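Local coordinates for cellulosomal scaffoldin adaptor protein B (PDB 4UYP) that carries a C-terminal type I dockerin domain, the piece described here, which binds calcium and docks onto a cohesin of the cell-surface scaffoldin ScaC in cellulosome assembly, at residues G11-I16 with D59-K64; R22-G27 with G47-N52. The protein carries 2 engineered substitutions. All coordinates share one frame; numbering follows the deposited sequence. Where two conformers were deposited one is given.

From the N terminus, the chain first runs through one calcium loop, whose end supplies residues 11-16 of contact 1. Helix 15-26 follows, and its last turn gives residues 22-27 of contact 2. A linker with the short helix 37-41 leads to the second calcium loop. Residues 47-52 there close contact 2, the inner loop. Helix 51-61 then runs on to residues 59-64, which return to the first calcium loop and close contact 1. Contact 2 is therefore nested inside contact 1. Their centres lie about 16 Å apart, on opposite sides of the chain's centre. Each contact sets the end of one long helix against the calcium loop that leads into the other.

Contact 1 (G11-I16 with D59-K64); sequences GSVRSI and DYVLGK. Engineered in segment 11-16: Ser15 (natural residue Ile), Ile16 (natural residue Asn). With CA (calcium ion), chain L; SO4 (sulfate ion), chain M.
Val61 reaches from the last turn of helix 51-61 to the backbone of Arg14 and the side chain of Ser15. Its CB branches into two methyls that meet different neighbours. Val61 CG1 is anti to the backbone N (chi1 172°) and comes to 3.6 Å from Ser15 OG in one of the two conformers of this engineered serine. CG2, beside the backbone N, lies against the peptide that follows Arg14, with Val61 CG2 3.5 Å from Arg14 C. Val61 CG2 also touches Val13 CG1 at 4.0 Å. Val13 also meets Tyr60, and the two side chains cross at about a right angle. Val13 CG1 is 3.8 Å from Tyr60 CD2, and Val13 CB is 3.9 Å from Tyr60 CE2. The contact is thus mostly van der Waals packing at the surface. Next to it, Ser12 O binds a calcium ion at 2.4 Å, in a site completed by Asp6, Asp8, Asn10, Asp17 and water. The Tyr60 ring also meets Phe68 from the C-terminal segment. A Schellman motif at Gly63 follows the helix. The arrangement sets the C-terminal end of helix 51-61 against the exit of the first calcium loop, where helix 15-26 begins.

Contact 2 (R22-G27 with G47-N52); sequences RDYVLG and GSIKIN. With CA (calcium ion), chain K.
Val25, Ile49 and Ile51 have the most surface buried here, and Tyr24 adds an aromatic ring. Val25 points from the last turn of helix 15-26 at the backbone that enters helix 51-61. Its CG2 methyl, beside the backbone N, rests on the Lys50-Ile51 peptide. Val25 CG2 is 3.7 Å from Lys50 C and 3.8 Å from Ile51 N. The other methyl looks to the Ile51 side chain, with Val25 CG1 4.4 Å from Ile51 CB. Ile51 also extends its CD1 to the aliphatic part of Arg22, with Ile51 CD1 4.4 Å from Arg22 CG. The Arg22 guanidinium turns from the contact to a salt bridge with Glu78 of a neighbouring ScaC chain.

The Ile49 and Tyr24 side chains cross at about a right angle. In one of the two conformers of Ile49, its CD1 sits over one face of the ring, toward the rim, in a CH-pi contact. Ile49 CD1 is then 4.3 Å from the Tyr24 ring centroid and 14° off the ring normal. In the same conformer CG2 of Ile49 is anti to the backbone N, and this brings Ile49 CG2 to Tyr24 CD1 at 4.0 Å. Met38 of helix 37-41 touches both residues.

Ser48, just before Ile49, binds the second calcium ion through its carbonyl O at 2.3 Å. Asp42, Asp44, Asn46, Asp53 and a water complete the site. Asn52 OD1 accepts a hydrogen bond from this water, which probably helps to hold the water at the metal. Lys50 is the N-cap of helix 51-61. Gly27 ends helix 15-26 in a Schellman motif. The pairing of a helix end with the exit of a calcium loop belongs to the dockerin fold, with its two EF-hand-like loop-helix repeats.

Contact 1 (G11-I16 with D59-K64)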
# COMPACT_ATOMS: atom_id res chain seq x y z
N GLY B 11 -20.64 -23.79 -8.82
CA GLY B 11 -22.06 -24.09 -8.65
C GLY B 11 -22.54 -24.29 -7.21
O GLY B 11 -23.74 -24.58 -6.99
N SER B 12 -21.61 -24.18 -6.21
CA SER B 12 -21.93 -24.46 -4.87
C SER B 12 -21.17 -23.49 -3.96
O SER B 12 -20.01 -23.26 -4.29
CB SER B 12 -21.37 -25.84 -4.62
OG SER B 12 -21.73 -26.35 -3.39
N VAL B 13 -21.77 -23.02 -2.87
CA VAL B 13 -21.04 -22.20 -1.90
C VAL B 13 -20.50 -23.14 -0.84
O VAL B 13 -21.21 -23.85 -0.14
CB VAL B 13 -21.98 -21.17 -1.28
CG1 VAL B 13 -21.15 -20.24 -0.39
CG2 VAL B 13 -22.62 -20.34 -2.41
N ARG B 14 -19.16 -23.13 -0.71
CA ARG B 14 -18.43 -24.15 0.07
C ARG B 14 -17.36 -23.46 0.87
O ARG B 14 -16.99 -22.34 0.62
CB ARG B 14 -17.73 -25.15 -0.84
CG ARG B 14 -18.66 -25.77 -1.87
CD ARG B 14 -19.65 -26.58 -1.06
NE ARG B 14 -19.22 -27.90 -0.68
CZ ARG B 14 -18.97 -28.96 -1.53
NH1 ARG B 14 -19.16 -28.83 -2.85
NH2 ARG B 14 -18.53 -30.17 -1.05
N SER B 15 -16.81 -24.22 1.80
CA SER B 15 -15.73 -23.66 2.68
C SER B 15 -14.62 -23.00 1.91
O SER B 15 -14.03 -21.93 2.28
CB SER B 15 -15.17 -24.71 3.60
OG SER B 15 -16.16 -25.10 4.54
N ILE B 16 -14.21 -23.68 0.81
CA ILE B 16 -13.06 -23.19 0.05
C ILE B 16 -13.31 -21.82 -0.56
O ILE B 16 -12.40 -21.04 -0.76
CB ILE B 16 -12.60 -24.23 -1.00
CG1 ILE B 16 -11.15 -23.97 -1.50
CG2 ILE B 16 -13.57 -24.27 -2.18
CD1 ILE B 16 -10.07 -24.22 -0.39
N ASP B 59 -19.54 -18.16 7.24
CA ASP B 59 -20.71 -18.26 8.18
C ASP B 59 -21.91 -18.75 7.43
O ASP B 59 -22.71 -19.48 8.09
CB ASP B 59 -20.93 -16.92 8.86
CG ASP B 59 -19.80 -16.54 9.83
OD1 ASP B 59 -18.91 -17.40 10.10
OD2 ASP B 59 -19.84 -15.42 10.32
N TYR B 60 -22.10 -18.44 6.19
CA TYR B 60 -23.21 -19.07 5.44
C TYR B 60 -22.98 -20.59 5.34
O TYR B 60 -23.90 -21.42 5.55
CB TYR B 60 -23.29 -18.46 4.03
CG TYR B 60 -24.25 -19.10 3.09
CD1 TYR B 60 -25.57 -18.65 3.07
CD2 TYR B 60 -23.88 -20.11 2.24
CE1 TYR B 60 -26.52 -19.24 2.25
CE2 TYR B 60 -24.82 -20.65 1.35
CZ TYR B 60 -26.13 -20.19 1.38
OH TYR B 60 -27.00 -20.86 0.46
N VAL B 61 -21.77 -21.00 4.95
CA VAL B 61 -21.47 -22.42 4.82
C VAL B 61 -21.80 -23.15 6.12
O VAL B 61 -22.32 -24.27 6.10
CB VAL B 61 -20.01 -22.62 4.37
CG1 VAL B 61 -19.67 -24.11 4.44
CG2 VAL B 61 -19.87 -22.13 2.92
N LEU B 62 -21.42 -22.54 7.25
CA LEU B 62 -21.58 -23.18 8.58
C LEU B 62 -23.02 -23.09 9.08
O LEU B 62 -23.29 -23.67 10.16
CB LEU B 62 -20.57 -22.57 9.57
CG LEU B 62 -19.13 -22.79 9.15
CD1 LEU B 62 -18.16 -22.16 10.14
CD2 LEU B 62 -18.72 -24.30 9.00
N GLY B 63 -23.87 -22.36 8.41
CA GLY B 63 -25.25 -22.36 8.82
C GLY B 63 -25.62 -21.27 9.79
O GLY B 63 -26.70 -21.33 10.37
N LYS B 64 -24.82 -20.23 9.96
CA LYS B 64 -25.18 -19.11 10.83
C LYS B 64 -26.15 -18.21 10.15
O LYS B 64 -27.09 -17.65 10.81
CB LYS B 64 -23.89 -18.28 11.15
CG LYS B 64 -24.20 -17.05 12.00
CD LYS B 64 -23.11 -16.00 11.90
CE LYS B 64 -23.54 -14.67 12.51
NZ LYS B 64 -23.42 -14.72 14.03
CA CA L . -17.82 -22.75 -4.99
S SO4 M . -24.40 -11.10 14.32
O1 SO4 M . -24.26 -10.09 15.39
O2 SO4 M . -23.52 -10.72 13.15
O3 SO4 M . -25.85 -11.28 13.90
O4 SO4 M . -23.96 -12.41 14.83
O HOH W 1 -16.27 -24.32 -4.04

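Contact 2 (R22-G27 with G47-N52)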
# COMPACT_ATOMS: atom_id res chain seq x y z
N ARG B 22 -10.37 -14.89 1.29
CA ARG B 22 -9.24 -14.53 2.17
C ARG B 22 -7.88 -14.42 1.36
O ARG B 22 -7.09 -13.47 1.62
CB ARG B 22 -9.19 -15.54 3.31
CG ARG B 22 -8.05 -15.21 4.31
CD ARG B 22 -8.11 -16.22 5.45
NE ARG B 22 -7.70 -17.55 4.98
CZ ARG B 22 -7.99 -18.67 5.63
NH1 ARG B 22 -8.79 -18.71 6.69
NH2 ARG B 22 -7.44 -19.78 5.17
N ASP B 23 -7.68 -15.30 0.40
CA ASP B 23 -6.43 -15.23 -0.43
C ASP B 23 -6.43 -13.91 -1.12
O ASP B 23 -5.33 -13.30 -1.30
CB ASP B 23 -6.40 -16.35 -1.47
CG ASP B 23 -6.04 -17.67 -0.92
OD1 ASP B 23 -5.61 -17.80 0.23
OD2 ASP B 23 -6.28 -18.62 -1.79
N TYR B 24 -7.57 -13.41 -1.66
CA TYR B 24 -7.57 -12.11 -2.30
C TYR B 24 -7.25 -10.94 -1.37
O TYR B 24 -6.45 -10.03 -1.67
CB TYR B 24 -8.99 -11.87 -2.94
CG TYR B 24 -9.10 -10.69 -3.83
CD1 TYR B 24 -9.39 -9.42 -3.32
CD2 TYR B 24 -8.85 -10.85 -5.23
CE1 TYR B 24 -9.44 -8.30 -4.15
CE2 TYR B 24 -9.01 -9.73 -6.02
CZ TYR B 24 -9.24 -8.47 -5.49
OH TYR B 24 -9.30 -7.39 -6.38
N VAL B 25 -7.88 -10.96 -0.16
CA VAL B 25 -7.59 -9.95 0.82
C VAL B 25 -6.10 -9.94 1.24
O VAL B 25 -5.51 -8.85 1.43
CB VAL B 25 -8.56 -10.15 2.01
CG1 VAL B 25 -8.19 -9.13 3.08
CG2 VAL B 25 -10.01 -9.94 1.57
N LEU B 26 -5.55 -11.13 1.39
CA LEU B 26 -4.11 -11.30 1.75
C LEU B 26 -3.18 -10.84 0.65
O LEU B 26 -1.98 -10.60 0.90
CB LEU B 26 -3.84 -12.74 2.10
CG LEU B 26 -4.35 -13.29 3.47
CD1 LEU B 26 -4.30 -14.80 3.50
CD2 LEU B 26 -3.59 -12.65 4.62
N GLY B 27 -3.68 -10.78 -0.58
CA GLY B 27 -2.80 -10.43 -1.71
C GLY B 27 -2.16 -11.63 -2.34
O GLY B 27 -1.29 -11.42 -3.22
N GLY B 47 -19.42 -3.22 -2.86
CA GLY B 47 -18.59 -2.84 -3.96
C GLY B 47 -17.10 -3.10 -3.86
O GLY B 47 -16.38 -2.99 -4.85
N SER B 48 -16.69 -3.61 -2.67
CA SER B 48 -15.29 -3.95 -2.42
C SER B 48 -15.23 -5.32 -1.82
O SER B 48 -16.18 -5.78 -1.14
CB SER B 48 -14.58 -3.04 -1.45
OG SER B 48 -14.41 -1.71 -2.00
N ILE B 49 -14.14 -6.04 -2.13
CA ILE B 49 -13.87 -7.32 -1.47
C ILE B 49 -13.03 -7.05 -0.21
O ILE B 49 -11.94 -6.46 -0.30
CB ILE B 49 -13.20 -8.25 -2.44
CG1 ILE B 49 -13.97 -8.29 -3.79
CG2 ILE B 49 -13.11 -9.68 -1.90
CD1 ILE B 49 -13.45 -9.34 -4.76
N LYS B 50 -13.55 -7.42 0.95
CA LYS B 50 -12.88 -7.19 2.23
C LYS B 50 -13.01 -8.39 3.06
O LYS B 50 -13.68 -9.38 2.74
CB LYS B 50 -13.47 -6.01 2.94
CG LYS B 50 -13.46 -4.68 2.12
CD LYS B 50 -14.14 -3.55 2.85
CE LYS B 50 -13.35 -3.09 4.01
NZ LYS B 50 -13.97 -1.88 4.67
N ILE B 51 -12.27 -8.41 4.21
CA ILE B 51 -12.27 -9.61 5.01
C ILE B 51 -13.67 -10.04 5.48
O ILE B 51 -13.87 -11.25 5.70
CB ILE B 51 -11.24 -9.46 6.23
CG1 ILE B 51 -10.92 -10.84 6.93
CG2 ILE B 51 -11.74 -8.46 7.25
CD1 ILE B 51 -10.40 -11.89 5.98
N ASN B 52 -14.56 -9.07 5.70
CA ASN B 52 -15.85 -9.57 6.20
C ASN B 52 -16.61 -10.31 5.12
O ASN B 52 -17.42 -11.17 5.50
CB ASN B 52 -16.68 -8.37 6.67
CG ASN B 52 -17.15 -7.49 5.53
OD1 ASN B 52 -16.38 -7.08 4.65
ND2 ASN B 52 -18.47 -7.18 5.51
CA CA K . -17.88 -6.43 0.29
O HOH W 2 -17.22 -5.66 2.48